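Local coordinates for flavocytochrome C3 fumarate reductase (Shewanella frigidimarina, PDB 1QO8), which catalyses the reduction of fumarate to succinate in vitro, with one FAD and four covalently bound c-type haems per subunit, at residues Glu120-Phe134 / Gly144-Gly157. Residues are numbered along the deposited sequence; the frame is centred on the assembly and turned at random.
Sequences ETTQVLVVGAGSAGF and GANVILVDKAPFSG. With FAD (flavin-adenine dinucleotide), chain G.
L149 is packed from several sides where strands 124-127 and 147-150 run parallel. Its CD1 touches V126 CG1 at 3.7 Å and the carbonyl oxygen of G128, while L149 CD2 meets the F134 ring obliquely, 3.7 Å from F134 CD1. With CG anti to the backbone N (chi1 168°), the leucine reaches toward the glycine-rich turn. A129 CB sits over one face of the F134 ring near its rim, and S156 OG lies in the ring plane at its edge. On the other face of the sheet, L125 CD2 touches I148 CG2 and V150 CG1. A ladder of backbone bonds from V124 N to G128 N zips the strands together, the last running from G128 N to V150 O (2.8 Å).

More open to solvent, though contacts persist, is the end around the corner at Q123, where strand 120-122 gives way to strand 124-127. There Q123 OE1 accepts from N146 N at 3.1 Å, the donor tilted 27° from the carbonyl plane, and T122 CG2 rests on I148 CG1. The T122 hydroxyl, buried against I148 CD1, finds no polar partner. E120 OE1 lies on the same methyl, while OE2 forms a salt bridge with R268.

At the opposite end D151 OD2 takes A129 N through its anti lone pair and ribose O3B of FAD at 2.6 Å; OD1 takes O2B and, in an Asx turn, A153 N. A132 N binds phosphate oxygen O1P. G128, G130 and G133 fit the GxGxxG turn joining strand 124-127 to helix 131-143, in the beta-alpha-beta unit of a Rossmann-type dinucleotide-binding fold, with an acidic residue after the second strand gripping the adenosine ribose.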
ATOM      1  N   GLU A 120      29.321  -4.572 -18.229  1.00 58.11           N
ATOM      2  CA  GLU A 120      29.946  -5.770 -17.698  1.00 58.17           C
ATOM      3  C   GLU A 120      28.820  -6.772 -17.466  1.00 56.43           C
ATOM      4  O   GLU A 120      27.687  -6.295 -17.491  1.00 54.32           O
ATOM      5  CB  GLU A 120      30.720  -5.529 -16.411  1.00 60.29           C
ATOM      6  CG  GLU A 120      29.940  -5.156 -15.174  1.00 63.71           C
ATOM      7  CD  GLU A 120      30.847  -4.798 -13.995  1.00 64.65           C
ATOM      8  OE1 GLU A 120      31.373  -5.826 -13.503  1.00 64.58           O
ATOM      9  OE2 GLU A 120      31.072  -3.603 -13.650  1.00 65.12           O
ATOM     10  N   THR A 121      29.071  -8.047 -17.283  1.00 56.37           N
ATOM     11  CA  THR A 121      27.922  -8.974 -17.179  1.00 58.70           C
ATOM     12  C   THR A 121      28.320  -9.980 -16.113  1.00 58.42           C
ATOM     13  O   THR A 121      29.561 -10.146 -15.957  1.00 58.11           O
ATOM     14  CB  THR A 121      27.676  -9.648 -18.542  1.00 62.52           C
ATOM     15  OG1 THR A 121      27.095  -8.729 -19.493  1.00 63.63           O
ATOM     16  CG2 THR A 121      26.725 -10.815 -18.461  1.00 61.94           C
ATOM     17  N   THR A 122      27.395 -10.564 -15.372  1.00 55.54           N
ATOM     18  CA  THR A 122      27.697 -11.556 -14.358  1.00 54.60           C
ATOM     19  C   THR A 122      26.612 -12.638 -14.488  1.00 48.91           C
ATOM     20  O   THR A 122      25.729 -12.298 -15.228  1.00 49.47           O
ATOM     21  CB  THR A 122      27.331 -11.250 -12.874  1.00 56.81           C
ATOM     22  OG1 THR A 122      26.918  -9.918 -12.717  1.00 60.40           O
ATOM     23  CG2 THR A 122      28.470 -11.713 -12.011  1.00 55.46           C
ATOM     24  N   GLN A 123      26.590 -13.703 -13.710  1.00 47.30           N
ATOM     25  CA  GLN A 123      25.380 -14.523 -13.665  1.00 47.98           C
ATOM     26  C   GLN A 123      24.354 -14.046 -12.625  1.00 49.27           C
ATOM     27  O   GLN A 123      23.128 -13.988 -12.877  1.00 46.13           O
ATOM     28  CB  GLN A 123      25.926 -15.943 -13.395  1.00 49.88           C
ATOM     29  CG  GLN A 123      26.742 -16.306 -14.661  1.00 54.74           C
ATOM     30  CD  GLN A 123      27.200 -17.731 -14.662  1.00 55.20           C
ATOM     31  OE1 GLN A 123      27.507 -18.320 -13.612  1.00 56.01           O
ATOM     32  NE2 GLN A 123      27.189 -18.232 -15.893  1.00 56.36           N
ATOM     33  N   VAL A 124      24.865 -13.693 -11.418  1.00 48.31           N
ATOM     34  CA  VAL A 124      23.979 -13.345 -10.281  1.00 48.89           C
ATOM     35  C   VAL A 124      24.413 -12.003  -9.705  1.00 46.66           C
ATOM     36  O   VAL A 124      25.565 -11.856  -9.269  1.00 46.31           O
ATOM     37  CB  VAL A 124      23.926 -14.345  -9.138  1.00 49.13           C
ATOM     38  CG1 VAL A 124      22.912 -14.000  -8.011  1.00 48.56           C
ATOM     39  CG2 VAL A 124      23.498 -15.768  -9.626  1.00 49.14           C
ATOM     40  N   LEU A 125      23.533 -11.014  -9.808  1.00 46.54           N
ATOM     41  CA  LEU A 125      23.719  -9.727  -9.157  1.00 46.06           C
ATOM     42  C   LEU A 125      22.932  -9.723  -7.825  1.00 47.70           C
ATOM     43  O   LEU A 125      21.703  -9.890  -7.865  1.00 43.19           O
ATOM     44  CB  LEU A 125      23.056  -8.617  -9.952  1.00 44.27           C
ATOM     45  CG  LEU A 125      23.530  -7.213  -9.940  1.00 45.10           C
ATOM     46  CD1 LEU A 125      22.354  -6.261 -10.055  1.00 45.59           C
ATOM     47  CD2 LEU A 125      24.581  -6.754  -8.908  1.00 44.25           C
ATOM     48  N   VAL A 126      23.664  -9.454  -6.734  1.00 45.83           N
ATOM     49  CA  VAL A 126      22.995  -9.445  -5.416  1.00 43.05           C
ATOM     50  C   VAL A 126      23.003  -7.992  -4.959  1.00 42.26           C
ATOM     51  O   VAL A 126      24.107  -7.391  -4.953  1.00 43.80           O
ATOM     52  CB  VAL A 126      23.694 -10.294  -4.356  1.00 43.64           C
ATOM     53  CG1 VAL A 126      22.897 -10.199  -2.979  1.00 39.52           C
ATOM     54  CG2 VAL A 126      23.698 -11.759  -4.765  1.00 40.17           C
ATOM     55  N   VAL A 127      21.802  -7.428  -4.797  1.00 38.58           N
ATOM     56  CA  VAL A 127      21.716  -6.023  -4.432  1.00 39.22           C
ATOM     57  C   VAL A 127      21.503  -5.904  -2.894  1.00 40.45           C
ATOM     58  O   VAL A 127      20.420  -6.256  -2.438  1.00 38.23           O
ATOM     59  CB  VAL A 127      20.510  -5.394  -5.155  1.00 40.93           C
ATOM     60  CG1 VAL A 127      20.379  -3.919  -4.909  1.00 35.20           C
ATOM     61  CG2 VAL A 127      20.567  -5.799  -6.648  1.00 40.90           C
ATOM     62  N   GLY A 128      22.567  -5.504  -2.175  1.00 40.24           N
ATOM     63  CA  GLY A 128      22.400  -5.306  -0.713  1.00 40.61           C
ATOM     64  C   GLY A 128      23.253  -6.340  -0.007  1.00 40.47           C
ATOM     65  O   GLY A 128      23.088  -7.535  -0.131  1.00 39.95           O
ATOM     66  N   ALA A 129      24.198  -5.882   0.786  1.00 42.66           N
ATOM     67  CA  ALA A 129      25.048  -6.808   1.546  1.00 43.22           C
ATOM     68  C   ALA A 129      24.746  -6.691   3.027  1.00 43.56           C
ATOM     69  O   ALA A 129      25.607  -6.367   3.856  1.00 40.73           O
ATOM     70  CB  ALA A 129      26.509  -6.460   1.279  1.00 43.18           C
ATOM     71  N   GLY A 130      23.502  -6.940   3.434  1.00 43.20           N
ATOM     72  CA  GLY A 130      23.271  -7.133   4.901  1.00 37.79           C
ATOM     73  C   GLY A 130      23.241  -8.645   5.036  1.00 39.63           C
ATOM     74  O   GLY A 130      23.862  -9.257   4.134  1.00 43.21           O
ATOM     75  N   SER A 131      22.507  -9.258   5.952  1.00 37.55           N
ATOM     76  CA  SER A 131      22.622 -10.697   6.131  1.00 39.70           C
ATOM     77  C   SER A 131      22.033 -11.421   4.943  1.00 40.32           C
ATOM     78  O   SER A 131      22.514 -12.476   4.527  1.00 39.11           O
ATOM     79  CB  SER A 131      21.914 -11.085   7.460  1.00 38.40           C
ATOM     80  OG  SER A 131      21.897 -12.516   7.605  1.00 38.45           O
ATOM     81  N   ALA A 132      20.829 -10.969   4.491  1.00 40.36           N
ATOM     82  CA  ALA A 132      20.178 -11.677   3.382  1.00 40.99           C
ATOM     83  C   ALA A 132      21.039 -11.626   2.105  1.00 41.58           C
ATOM     84  O   ALA A 132      21.219 -12.693   1.503  1.00 41.53           O
ATOM     85  CB  ALA A 132      18.764 -11.167   3.069  1.00 38.12           C
ATOM     86  N   GLY A 133      21.671 -10.528   1.767  1.00 41.78           N
ATOM     87  CA  GLY A 133      22.495 -10.480   0.535  1.00 42.88           C
ATOM     88  C   GLY A 133      23.814 -11.232   0.658  1.00 44.96           C
ATOM     89  O   GLY A 133      24.267 -11.911  -0.282  1.00 42.67           O
ATOM     90  N   PHE A 134      24.461 -11.164   1.871  1.00 43.47           N
ATOM     91  CA  PHE A 134      25.664 -11.998   1.965  1.00 45.05           C
ATOM     92  C   PHE A 134      25.281 -13.471   1.834  1.00 46.04           C
ATOM     93  O   PHE A 134      25.974 -14.311   1.184  1.00 46.31           O
ATOM     94  CB  PHE A 134      26.499 -11.676   3.188  1.00 42.76           C
ATOM     95  CG  PHE A 134      27.456 -10.541   3.214  1.00 42.82           C
ATOM     96  CD1 PHE A 134      28.647 -10.629   2.493  1.00 42.94           C
ATOM     97  CD2 PHE A 134      27.250  -9.435   4.043  1.00 43.59           C
ATOM     98  CE1 PHE A 134      29.570  -9.637   2.559  1.00 44.09           C
ATOM     99  CE2 PHE A 134      28.220  -8.438   4.136  1.00 43.15           C
ATOM    100  CZ  PHE A 134      29.376  -8.558   3.393  1.00 44.60           C
ATOM    101  N   GLY A 144      27.606 -22.288  -8.038  1.00 64.57           N
ATOM    102  CA  GLY A 144      28.652 -22.379  -9.038  1.00 63.94           C
ATOM    103  C   GLY A 144      28.463 -21.235 -10.018  1.00 63.58           C
ATOM    104  O   GLY A 144      28.979 -21.292 -11.131  1.00 62.11           O
ATOM    105  N   ALA A 145      27.758 -20.205  -9.515  1.00 61.14           N
ATOM    106  CA  ALA A 145      27.523 -19.066 -10.409  1.00 57.15           C
ATOM    107  C   ALA A 145      28.544 -18.007 -10.104  1.00 57.51           C
ATOM    108  O   ALA A 145      29.058 -17.918  -8.965  1.00 58.67           O
ATOM    109  CB  ALA A 145      26.087 -18.597 -10.313  1.00 56.78           C
ATOM    110  N   ASN A 146      28.889 -17.205 -11.118  1.00 55.28           N
ATOM    111  CA  ASN A 146      29.589 -15.958 -10.814  1.00 55.34           C
ATOM    112  C   ASN A 146      28.612 -14.939 -10.226  1.00 52.46           C
ATOM    113  O   ASN A 146      27.421 -14.883 -10.596  1.00 49.65           O
ATOM    114  CB  ASN A 146      30.197 -15.409 -12.120  1.00 58.56           C
ATOM    115  CG  ASN A 146      31.168 -16.394 -12.764  1.00 61.35           C
ATOM    116  OD1 ASN A 146      32.110 -16.917 -12.173  1.00 64.64           O
ATOM    117  ND2 ASN A 146      30.959 -16.678 -14.033  1.00 61.66           N
ATOM    118  N   VAL A 147      29.108 -14.070  -9.353  1.00 50.40           N
ATOM    119  CA  VAL A 147      28.273 -13.202  -8.521  1.00 48.08           C
ATOM    120  C   VAL A 147      28.904 -11.820  -8.433  1.00 47.91           C
ATOM    121  O   VAL A 147      30.105 -11.719  -8.223  1.00 48.80           O
ATOM    122  CB  VAL A 147      28.163 -13.760  -7.089  1.00 48.96           C
ATOM    123  CG1 VAL A 147      27.541 -12.790  -6.072  1.00 48.11           C
ATOM    124  CG2 VAL A 147      27.332 -15.028  -7.079  1.00 48.83           C
ATOM    125  N   ILE A 148      28.114 -10.764  -8.579  1.00 46.39           N
ATOM    126  CA  ILE A 148      28.543  -9.447  -8.136  1.00 46.02           C
ATOM    127  C   ILE A 148      27.684  -9.106  -6.894  1.00 45.66           C
ATOM    128  O   ILE A 148      26.521  -9.465  -6.967  1.00 42.84           O
ATOM    129  CB  ILE A 148      28.409  -8.397  -9.250  1.00 44.31           C
ATOM    130  CG1 ILE A 148      29.460  -8.745 -10.375  1.00 45.84           C
ATOM    131  CG2 ILE A 148      28.610  -6.979  -8.767  1.00 43.58           C
ATOM    132  CD1 ILE A 148      29.298  -7.812 -11.567  1.00 44.88           C
ATOM    133  N   LEU A 149      28.278  -8.505  -5.869  1.00 43.98           N
ATOM    134  CA  LEU A 149      27.510  -8.199  -4.649  1.00 44.27           C
ATOM    135  C   LEU A 149      27.609  -6.691  -4.583  1.00 42.07           C
ATOM    136  O   LEU A 149      28.814  -6.340  -4.535  1.00 44.75           O
ATOM    137  CB  LEU A 149      28.108  -8.799  -3.371  1.00 42.71           C
ATOM    138  CG  LEU A 149      27.563  -8.318  -2.015  1.00 43.16           C
ATOM    139  CD1 LEU A 149      26.017  -8.430  -1.978  1.00 36.51           C
ATOM    140  CD2 LEU A 149      28.132  -9.169  -0.862  1.00 39.77           C
ATOM    141  N   VAL A 150      26.550  -5.909  -4.558  1.00 39.23           N
ATOM    142  CA  VAL A 150      26.725  -4.462  -4.473  1.00 40.68           C
ATOM    143  C   VAL A 150      26.054  -3.865  -3.229  1.00 43.47           C
ATOM    144  O   VAL A 150      25.004  -4.354  -2.788  1.00 44.12           O
ATOM    145  CB  VAL A 150      26.165  -3.705  -5.695  1.00 43.00           C
ATOM    146  CG1 VAL A 150      26.831  -4.141  -7.020  1.00 43.96           C
ATOM    147  CG2 VAL A 150      24.666  -3.955  -5.898  1.00 42.66           C
ATOM    148  N   ASP A 151      26.624  -2.750  -2.675  1.00 39.74           N
ATOM    149  CA  ASP A 151      25.874  -2.157  -1.559  1.00 39.91           C
ATOM    150  C   ASP A 151      25.985  -0.666  -1.726  1.00 38.08           C
ATOM    151  O   ASP A 151      27.095  -0.238  -1.989  1.00 40.48           O
ATOM    152  CB  ASP A 151      26.431  -2.591  -0.177  1.00 37.82           C
ATOM    153  CG  ASP A 151      25.490  -2.147   0.946  1.00 40.12           C
ATOM    154  OD1 ASP A 151      25.402  -0.964   1.248  1.00 38.29           O
ATOM    155  OD2 ASP A 151      24.851  -3.082   1.512  1.00 43.65           O
ATOM    156  N   LYS A 152      24.931   0.133  -1.478  1.00 38.50           N
ATOM    157  CA  LYS A 152      25.074   1.575  -1.697  1.00 37.67           C
ATOM    158  C   LYS A 152      25.806   2.286  -0.568  1.00 37.67           C
ATOM    159  O   LYS A 152      26.017   3.508  -0.714  1.00 36.31           O
ATOM    160  CB  LYS A 152      23.686   2.211  -1.887  1.00 37.29           C
ATOM    161  CG  LYS A 152      22.869   2.109  -0.528  1.00 35.37           C
ATOM    162  CD  LYS A 152      21.490   2.757  -0.719  1.00 38.57           C
ATOM    163  CE  LYS A 152      20.517   2.370   0.515  1.00 37.30           C
ATOM    164  NZ  LYS A 152      19.430   3.441   0.396  1.00 36.98           N
ATOM    165  N   ALA A 153      25.969   1.599   0.559  1.00 37.00           N
ATOM    166  CA  ALA A 153      26.507   2.302   1.737  1.00 38.89           C
ATOM    167  C   ALA A 153      28.056   2.245   1.731  1.00 41.13           C
ATOM    168  O   ALA A 153      28.643   1.412   1.020  1.00 39.90           O
ATOM    169  CB  ALA A 153      26.006   1.564   2.995  1.00 39.88           C
ATOM    170  N   PRO A 154      28.657   2.995   2.625  1.00 42.57           N
ATOM    171  CA  PRO A 154      30.085   3.098   2.839  1.00 43.39           C
ATOM    172  C   PRO A 154      30.773   1.786   3.253  1.00 43.67           C
ATOM    173  O   PRO A 154      31.930   1.473   3.106  1.00 40.21           O
ATOM    174  CB  PRO A 154      30.219   4.114   3.961  1.00 44.39           C
ATOM    175  CG  PRO A 154      28.910   4.792   4.131  1.00 47.22           C
ATOM    176  CD  PRO A 154      27.909   4.181   3.206  1.00 43.22           C
ATOM    177  N   PHE A 155      29.980   0.916   3.896  1.00 41.06           N
ATOM    178  CA  PHE A 155      30.508  -0.289   4.495  1.00 39.19           C
ATOM    179  C   PHE A 155      29.281  -1.168   4.389  1.00 37.77           C
ATOM    180  O   PHE A 155      28.142  -0.787   4.356  1.00 37.18           O
ATOM    181  CB  PHE A 155      30.981  -0.346   5.923  1.00 37.28           C
ATOM    182  CG  PHE A 155      30.221   0.492   6.900  1.00 36.72           C
ATOM    183  CD1 PHE A 155      30.504   1.843   7.018  1.00 37.97           C
ATOM    184  CD2 PHE A 155      29.196  -0.058   7.645  1.00 37.77           C
ATOM    185  CE1 PHE A 155      29.867   2.662   7.908  1.00 35.00           C
ATOM    186  CE2 PHE A 155      28.511   0.766   8.558  1.00 35.41           C
ATOM    187  CZ  PHE A 155      28.867   2.088   8.694  1.00 37.11           C
ATOM    188  N   SER A 156      29.503  -2.454   4.439  1.00 37.54           N
ATOM    189  CA  SER A 156      28.363  -3.303   4.449  1.00 39.90           C
ATOM    190  C   SER A 156      27.808  -3.693   5.852  1.00 43.44           C
ATOM    191  O   SER A 156      28.408  -3.383   6.891  1.00 38.04           O
ATOM    192  CB  SER A 156      28.715  -4.588   3.779  1.00 42.58           C
ATOM    193  OG  SER A 156      29.693  -5.215   4.597  1.00 43.05           O
ATOM    194  N   GLY A 157      26.614  -4.302   5.764  1.00 40.85           N
ATOM    195  CA  GLY A 157      25.932  -4.761   6.975  1.00 40.53           C
ATOM    196  C   GLY A 157      24.507  -4.251   7.255  1.00 41.17           C
ATOM    197  O   GLY A 157      23.777  -5.008   7.927  1.00 36.54           O
TER
HETATM  198  PA  FAD G 605      19.694  -5.168   5.859  1.00 37.10           P
HETATM  199  O1A FAD G 605      20.581  -5.824   6.871  1.00 36.29           O
HETATM  200  O2A FAD G 605      19.197  -3.925   6.070  1.00 34.89           O
HETATM  201  O5B FAD G 605      20.726  -4.825   4.724  1.00 38.68           O
HETATM  202  C5B FAD G 605      20.320  -4.321   3.386  1.00 37.74           C
HETATM  203  C4B FAD G 605      21.654  -3.869   2.606  1.00 37.13           C
HETATM  204  O4B FAD G 605      21.125  -3.385   1.277  1.00 36.70           O
HETATM  205  C3B FAD G 605      22.266  -2.573   3.234  1.00 36.57           C
HETATM  206  O3B FAD G 605      23.537  -2.599   3.707  1.00 34.67           O
HETATM  207  C2B FAD G 605      21.778  -1.402   2.305  1.00 37.21           C
HETATM  208  O2B FAD G 605      22.687  -0.278   2.208  1.00 40.43           O
HETATM  209  C1B FAD G 605      21.819  -2.104   1.000  1.00 36.52           C
HETATM  210  N9A FAD G 605      20.949  -1.493  -0.013  1.00 40.56           N
HETATM  211  C8A FAD G 605      19.716  -0.915   0.152  1.00 37.92           C
HETATM  212  N7A FAD G 605      19.276  -0.363  -0.945  1.00 38.16           N
HETATM  213  C5A FAD G 605      20.261  -0.585  -1.902  1.00 37.60           C
HETATM  214  C6A FAD G 605      20.420  -0.152  -3.288  1.00 38.01           C
HETATM  215  N6A FAD G 605      19.534   0.547  -3.942  1.00 38.15           N
HETATM  216  N1A FAD G 605      21.548  -0.608  -3.889  1.00 37.75           N
HETATM  217  C2A FAD G 605      22.551  -1.275  -3.224  1.00 39.56           C
HETATM  218  N3A FAD G 605      22.493  -1.694  -1.940  1.00 38.68           N
HETATM  219  C4A FAD G 605      21.338  -1.287  -1.347  1.00 38.96           C
HETATM  220  N1  FAD G 605      15.549  -9.179  14.031  1.00 45.98           N
HETATM  221  C2  FAD G 605      15.732 -10.352  14.576  1.00 47.89           C
HETATM  222  O2  FAD G 605      15.271 -11.393  14.240  1.00 45.75           O
HETATM  223  N3  FAD G 605      16.567 -10.543  15.719  1.00 52.54           N
HETATM  224  C4  FAD G 605      17.184  -9.394  16.204  1.00 53.17           C
HETATM  225  O4  FAD G 605      17.861  -9.468  17.190  1.00 56.32           O
HETATM  226  C4X FAD G 605      16.910  -8.087  15.612  1.00 48.56           C
HETATM  227  N5  FAD G 605      17.461  -6.981  16.134  1.00 46.53           N
HETATM  228  C5X FAD G 605      17.282  -5.773  15.549  1.00 44.72           C
HETATM  229  C6  FAD G 605      17.901  -4.661  16.136  1.00 43.24           C
HETATM  230  C7  FAD G 605      17.746  -3.422  15.563  1.00 45.29           C
HETATM  231  C7M FAD G 605      18.374  -2.188  16.125  1.00 43.57           C
HETATM  232  C8  FAD G 605      16.980  -3.320  14.345  1.00 44.00           C
HETATM  233  C8M FAD G 605      16.864  -1.987  13.671  1.00 44.80           C
HETATM  234  C9  FAD G 605      16.400  -4.411  13.752  1.00 40.94           C
HETATM  235  C9A FAD G 605      16.527  -5.657  14.318  1.00 42.13           C
HETATM  236  N10 FAD G 605      15.950  -6.844  13.822  1.00 41.14           N
HETATM  237  C10 FAD G 605      16.113  -8.032  14.423  1.00 44.56           C
HETATM  238  C1' FAD G 605      15.480  -6.898  12.402  1.00 43.11           C
HETATM  239  C2' FAD G 605      16.555  -7.613  11.516  1.00 41.42           C
HETATM  240  O2' FAD G 605      17.795  -7.057  12.071  1.00 42.40           O
HETATM  241  C3' FAD G 605      16.437  -6.956  10.119  1.00 39.59           C
HETATM  242  O3' FAD G 605      15.127  -7.155   9.574  1.00 42.08           O
HETATM  243  C4' FAD G 605      17.231  -7.874   9.129  1.00 41.19           C
HETATM  244  O4' FAD G 605      18.618  -7.718   9.558  1.00 37.41           O
HETATM  245  C5' FAD G 605      17.098  -7.196   7.719  1.00 36.37           C
HETATM  246  O5' FAD G 605      18.221  -7.899   6.890  1.00 41.82           O
HETATM  247  P   FAD G 605      18.390  -7.664   5.377  1.00 38.53           P
HETATM  248  O1P FAD G 605      19.542  -8.562   4.986  1.00 38.39           O
HETATM  249  O2P FAD G 605      17.109  -7.866   4.864  1.00 38.75           O
HETATM  250  O3P FAD G 605      18.623  -6.237   5.284  1.00 35.93           O